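Local structure of NDP-rhamnosyltransferase (Saccharopolyspora spinosa, 3TSA) at residues R3-P8 with E31-A36; P115-V120 with D135-L140. The protein is a glycosyltransferase of the GT-B clan, whose members pair two Rossmann-like domains across a cleft. One frame throughout, in Å; residues are numbered along the deposited sequence.

Interaction 1: R3-P8 with E31-A36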
loop_
_atom_site.group_PDB
_atom_site.type_symbol
_atom_site.label_atom_id
_atom_site.label_comp_id
_atom_site.label_asym_id
_atom_site.label_seq_id
_atom_site.Cartn_x
_atom_site.Cartn_y
_atom_site.Cartn_z
ATOM N N ARG A 3 -17.167 -4.510 -2.999
ATOM C CA ARG A 3 -16.408 -3.707 -3.934
ATOM C C ARG A 3 -16.556 -2.251 -3.464
ATOM O O ARG A 3 -17.655 -1.674 -3.555
ATOM C CB ARG A 3 -16.922 -3.890 -5.349
ATOM C CG ARG A 3 -16.216 -5.059 -6.125
ATOM C CD ARG A 3 -16.411 -4.998 -7.721
ATOM N NE ARG A 3 -17.827 -4.998 -7.966
ATOM C CZ ARG A 3 -18.599 -6.090 -7.875
ATOM N NH1 ARG A 3 -19.925 -6.002 -8.074
ATOM N NH2 ARG A 3 -18.048 -7.291 -7.605
ATOM N N VAL A 4 -15.459 -1.676 -2.943
ATOM C CA VAL A 4 -15.515 -0.339 -2.373
ATOM C C VAL A 4 -14.957 0.693 -3.331
ATOM O O VAL A 4 -13.738 0.685 -3.560
ATOM C CB VAL A 4 -14.746 -0.288 -1.009
ATOM C CG1 VAL A 4 -14.880 1.158 -0.297
ATOM C CG2 VAL A 4 -15.198 -1.457 -0.136
ATOM N N LEU A 5 -15.808 1.651 -3.754
ATOM C CA LEU A 5 -15.324 2.796 -4.577
ATOM C C LEU A 5 -15.032 3.938 -3.627
ATOM O O LEU A 5 -15.985 4.347 -2.890
ATOM C CB LEU A 5 -16.371 3.242 -5.617
ATOM C CG LEU A 5 -15.979 4.352 -6.610
ATOM C CD1 LEU A 5 -14.740 3.968 -7.433
ATOM C CD2 LEU A 5 -17.153 4.648 -7.585
ATOM N N VAL A 6 -13.820 4.450 -3.688
ATOM C CA VAL A 6 -13.389 5.476 -2.797
ATOM C C VAL A 6 -13.429 6.809 -3.554
ATOM O O VAL A 6 -12.919 6.911 -4.706
ATOM C CB VAL A 6 -11.989 5.170 -2.326
ATOM C CG1 VAL A 6 -11.454 6.294 -1.388
ATOM C CG2 VAL A 6 -11.972 3.784 -1.710
ATOM N N VAL A 7 -14.088 7.799 -2.953
ATOM C CA VAL A 7 -14.343 9.066 -3.616
ATOM C C VAL A 7 -13.745 10.159 -2.738
ATOM O O VAL A 7 -14.391 10.616 -1.794
ATOM C CB VAL A 7 -15.837 9.284 -3.730
ATOM C CG1 VAL A 7 -16.166 10.539 -4.481
ATOM C CG2 VAL A 7 -16.488 8.059 -4.410
ATOM N N PRO A 8 -12.454 10.509 -2.973
ATOM C CA PRO A 8 -11.843 11.514 -2.167
ATOM C C PRO A 8 -11.940 12.869 -2.845
ATOM O O PRO A 8 -12.256 12.947 -4.048
ATOM C CB PRO A 8 -10.408 11.032 -2.096
ATOM C CG PRO A 8 -10.201 10.338 -3.449
ATOM C CD PRO A 8 -11.476 9.715 -3.763
ATOM N N GLU A 31 -12.376 -5.724 -2.526
ATOM C CA GLU A 31 -11.734 -5.014 -3.633
ATOM C C GLU A 31 -11.953 -3.523 -3.413
ATOM O O GLU A 31 -13.020 -3.122 -2.897
ATOM C CB GLU A 31 -12.396 -5.394 -4.918
ATOM C CG GLU A 31 -11.921 -6.740 -5.464
ATOM C CD GLU A 31 -12.723 -7.084 -6.666
ATOM O OE1 GLU A 31 -13.849 -7.623 -6.494
ATOM O OE2 GLU A 31 -12.294 -6.646 -7.776
ATOM N N VAL A 32 -10.940 -2.733 -3.776
ATOM C CA VAL A 32 -10.987 -1.279 -3.542
ATOM C C VAL A 32 -10.514 -0.602 -4.799
ATOM O O VAL A 32 -9.518 -1.033 -5.410
ATOM C CB VAL A 32 -10.025 -0.942 -2.444
ATOM C CG1 VAL A 32 -9.756 0.600 -2.328
ATOM C CG2 VAL A 32 -10.507 -1.669 -1.043
ATOM N N LEU A 33 -11.216 0.451 -5.213
ATOM C CA LEU A 33 -10.762 1.235 -6.354
ATOM C C LEU A 33 -10.924 2.709 -5.982
ATOM O O LEU A 33 -12.005 3.139 -5.463
ATOM C CB LEU A 33 -11.679 0.919 -7.565
ATOM C CG LEU A 33 -11.356 1.567 -8.951
ATOM C CD1 LEU A 33 -9.991 1.109 -9.515
ATOM C CD2 LEU A 33 -12.409 1.237 -10.048
ATOM N N ILE A 34 -9.891 3.513 -6.258
ATOM C CA ILE A 34 -9.911 4.943 -5.927
ATOM C C ILE A 34 -10.318 5.792 -7.168
ATOM O O ILE A 34 -9.578 5.786 -8.167
ATOM C CB ILE A 34 -8.493 5.397 -5.546
ATOM C CG1 ILE A 34 -7.892 4.477 -4.472
ATOM C CG2 ILE A 34 -8.500 6.886 -5.058
ATOM C CD1 ILE A 34 -8.626 4.487 -3.272
ATOM N N ALA A 35 -11.443 6.522 -7.133
ATOM C CA ALA A 35 -11.746 7.384 -8.285
ATOM C C ALA A 35 -10.788 8.609 -8.129
ATOM O O ALA A 35 -10.847 9.335 -7.109
ATOM C CB ALA A 35 -13.256 7.827 -8.230
ATOM N N ALA A 36 -9.890 8.820 -9.089
ATOM C CA ALA A 36 -8.783 9.737 -8.935
ATOM C C ALA A 36 -8.706 10.700 -10.103
ATOM O O ALA A 36 -8.499 10.272 -11.264
ATOM C CB ALA A 36 -7.471 8.975 -8.822
HETATM O O HOH W 1 -13.001 10.946 -6.413
#
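Val-6 and Ile-34 project together from one face of the sheet, and their contact illustrates how neighbouring parallel strands mesh. The Ile-34 chain bends at its second torsion (chi2 -62°), which swings CD1 back to the neighbouring strand, where it rests 3.6 Å from Val-6 CB and touches both valine methyls. Val-6 has a second partner on the same face, its CG2 lying 3.9 Å from Val-32 CG1. Pro-8, just past the strand, sets its ring across the Ile-34 side chain, with its CG 4.2 Å from Ile-34 CG2.

On the other face stand Arg-3, Leu-5, Glu-31 and Leu-33. Leu-5 leans over the partner strand: its CD1 lies 3.5 Å from Leu-33 O and also reaches the methyl of Ala-35. Arg-3 and Glu-31 run alongside each other without forming a salt bridge; the NE of Arg-3 donates instead to Arg-114 O.

The backbones set this pairing. Four N-H···O bonds join strands 3-7 and 31-36 in parallel, running from the nearly straight Val-4 N to Glu-31 O (2.8 Å) to Ala-35 N to Val-6 O (2.9 Å). Beyond the last of them a water donates to Ala-35 O at 2.8 Å and more distantly to Pro-8 O, extending the link where the direct bonds stop.

Helix 19-27 covers the valine face through Cys-22 and Leu-25, while helix 82-113 packs on the other with Tyr-106, Leu-109 and Trp-113. Phe-208 of the second subunit also meets Leu-33, and strand 3-7 has strand 117-121 on its far side.

Interaction 2: P115-V120 with D135-L140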
loop_
_atom_site.group_PDB
_atom_site.type_symbol
_atom_site.label_atom_id
_atom_site.label_comp_id
_atom_site.label_asym_id
_atom_site.label_seq_id
_atom_site.Cartn_x
_atom_site.Cartn_y
_atom_site.Cartn_z
ATOM N N PRO A 115 -19.717 -0.921 -7.747
ATOM C CA PRO A 115 -19.373 -0.926 -6.351
ATOM C C PRO A 115 -20.547 -1.309 -5.467
ATOM O O PRO A 115 -21.758 -1.105 -5.840
ATOM C CB PRO A 115 -18.942 0.545 -6.114
ATOM C CG PRO A 115 -19.785 1.295 -7.043
ATOM C CD PRO A 115 -19.629 0.443 -8.308
ATOM N N SER A 116 -20.250 -1.885 -4.318
ATOM C CA SER A 116 -21.322 -2.081 -3.369
ATOM C C SER A 116 -21.408 -1.052 -2.274
ATOM O O SER A 116 -22.411 -0.992 -1.568
ATOM C CB SER A 116 -21.309 -3.480 -2.769
ATOM O OG SER A 116 -20.096 -3.735 -2.154
ATOM N N VAL A 117 -20.395 -0.205 -2.128
ATOM C CA VAL A 117 -20.454 0.739 -1.046
ATOM C C VAL A 117 -19.474 1.843 -1.523
ATOM O O VAL A 117 -18.502 1.544 -2.299
ATOM C CB VAL A 117 -19.995 0.092 0.288
ATOM C CG1 VAL A 117 -18.616 -0.446 0.182
ATOM C CG2 VAL A 117 -20.116 1.087 1.478
ATOM N N LEU A 118 -19.821 3.070 -1.165
ATOM C CA LEU A 118 -18.999 4.244 -1.500
ATOM C C LEU A 118 -18.356 4.739 -0.204
ATOM O O LEU A 118 -19.058 5.007 0.770
ATOM C CB LEU A 118 -19.842 5.333 -2.140
ATOM C CG LEU A 118 -20.722 4.928 -3.312
ATOM C CD1 LEU A 118 -21.500 6.274 -3.754
ATOM C CD2 LEU A 118 -19.863 4.312 -4.449
ATOM N N LEU A 119 -17.024 4.887 -0.201
ATOM C CA LEU A 119 -16.315 5.459 0.933
ATOM C C LEU A 119 -15.909 6.853 0.460
ATOM O O LEU A 119 -15.110 7.004 -0.470
ATOM C CB LEU A 119 -15.081 4.607 1.201
ATOM C CG LEU A 119 -14.224 5.148 2.344
ATOM C CD1 LEU A 119 -14.991 5.222 3.664
ATOM C CD2 LEU A 119 -13.008 4.272 2.514
ATOM N N VAL A 120 -16.482 7.874 1.082
ATOM C CA VAL A 120 -16.501 9.193 0.487
ATOM C C VAL A 120 -15.912 10.176 1.446
ATOM O O VAL A 120 -16.336 10.211 2.617
ATOM C CB VAL A 120 -17.985 9.541 0.200
ATOM C CG1 VAL A 120 -18.121 10.978 -0.347
ATOM C CG2 VAL A 120 -18.546 8.505 -0.860
ATOM N N ASP A 135 -28.649 4.647 -5.425
ATOM C CA ASP A 135 -29.099 3.869 -4.272
ATOM C C ASP A 135 -28.005 2.924 -3.709
ATOM O O ASP A 135 -28.217 1.718 -3.497
ATOM C CB ASP A 135 -30.374 3.037 -4.630
ATOM C CG ASP A 135 -31.085 2.467 -3.381
ATOM O OD1 ASP A 135 -30.955 3.019 -2.271
ATOM O OD2 ASP A 135 -31.800 1.457 -3.514
ATOM N N LEU A 136 -26.794 3.458 -3.517
ATOM C CA LEU A 136 -25.744 2.709 -2.816
ATOM C C LEU A 136 -25.463 3.415 -1.495
ATOM O O LEU A 136 -25.456 4.660 -1.459
ATOM C CB LEU A 136 -24.467 2.716 -3.648
ATOM C CG LEU A 136 -24.586 2.104 -5.061
ATOM C CD1 LEU A 136 -23.415 2.630 -5.914
ATOM C CD2 LEU A 136 -24.656 0.587 -4.976
ATOM N N PRO A 137 -25.123 2.614 -0.465
ATOM C CA PRO A 137 -24.709 3.090 0.878
ATOM C C PRO A 137 -23.451 3.916 0.799
ATOM O O PRO A 137 -22.533 3.578 0.029
ATOM C CB PRO A 137 -24.534 1.793 1.664
ATOM C CG PRO A 137 -24.248 0.755 0.657
ATOM C CD PRO A 137 -24.983 1.155 -0.586
ATOM N N VAL A 138 -23.452 5.018 1.548
ATOM C CA VAL A 138 -22.350 5.939 1.590
ATOM C C VAL A 138 -21.817 5.934 3.005
ATOM O O VAL A 138 -22.559 6.224 3.957
ATOM C CB VAL A 138 -22.753 7.353 1.113
ATOM C CG1 VAL A 138 -21.665 8.363 1.430
ATOM C CG2 VAL A 138 -22.973 7.345 -0.408
ATOM N N VAL A 139 -20.524 5.656 3.125
ATOM C CA VAL A 139 -19.859 5.802 4.416
ATOM C C VAL A 139 -18.977 7.020 4.244
ATOM O O VAL A 139 -18.057 7.043 3.380
ATOM C CB VAL A 139 -19.004 4.574 4.739
ATOM C CG1 VAL A 139 -18.155 4.826 6.041
ATOM C CG2 VAL A 139 -19.890 3.271 4.995
ATOM N N LEU A 140 -19.251 8.069 5.012
ATOM C CA LEU A 140 -18.437 9.273 4.924
ATOM C C LEU A 140 -17.156 9.055 5.768
ATOM O O LEU A 140 -17.169 8.368 6.797
ATOM C CB LEU A 140 -19.193 10.542 5.467
ATOM C CG LEU A 140 -20.213 11.158 4.507
ATOM C CD1 LEU A 140 -20.560 12.585 5.042
ATOM C CD2 LEU A 140 -19.709 11.179 3.049
#
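Leu-118 and Val-138 pair across the two strands of a beta-alpha-beta unit, in which helix 125-133 connects strand 117-121 to strand 138-141. Parallel hydrogen bonding comes first: Leu-118 N donates to Pro-137 O (3.0 Å), Val-139 N to Leu-118 O (2.8 Å) and Val-120 N to Val-139 O (2.9 Å). Weaker CA-H···O contacts accompany them, such as Val-138 CA to Leu-118 O, and Leu-140 CA to Val-120 O continues the series past the last bond.

Apolar packing fills both faces. On one, Leu-118 CG is turned beside the backbone N (chi1 -51°), which leaves CD1 3.8 Å from Val-138 CG2, and Val-120 takes Val-138 CG1 against its CG2 and Leu-140 CD2 against its CB. On the other, Val-139 spreads its methyls, CG1 meeting Leu-119 CD1 and CG2 meeting Val-117 CG2. Leu-130 of the connecting helix lies against Leu-118, and Leu-177 and Leu-179 of strand 177-180 against Val-139.

Ahead of the paired strands, apolar groups meet backbone carbonyls. Pro-137 sets CG 3.4 Å from Ser-116 O. Leu-136, next to Asp-135, the positive-phi residue of the Schellman motif that ends helix 125-133, lies across the Pro-115 ring, placing its CD1 4.0 Å from Pro-115 CG and its CD2 3.5 Å from Pro-115 O.

Overall arrangement
Interactions 1 and 2 are successive pairings in one parallel sheet, whose central order is 31-36, 3-7, 117-121, 138-141. Their centres lie about 10 Å apart, and strands 3-7 and 117-121 join them directly. Arg-3 O and Ser-116 N, 2.7 Å apart, probably share a hydrogen bond near one end of the seam, as do Val-7 N and Leu-119 O at 2.8 Å further along. Between them Val-4 CG2 packs 3.6 Å from Val-117 CG1. Strand order 3-2-1-4-5 is the Rossmann-like pattern: the chain builds outward from strand 3-7 to 50-53, then returns beside it with 117-121 and continues the other way.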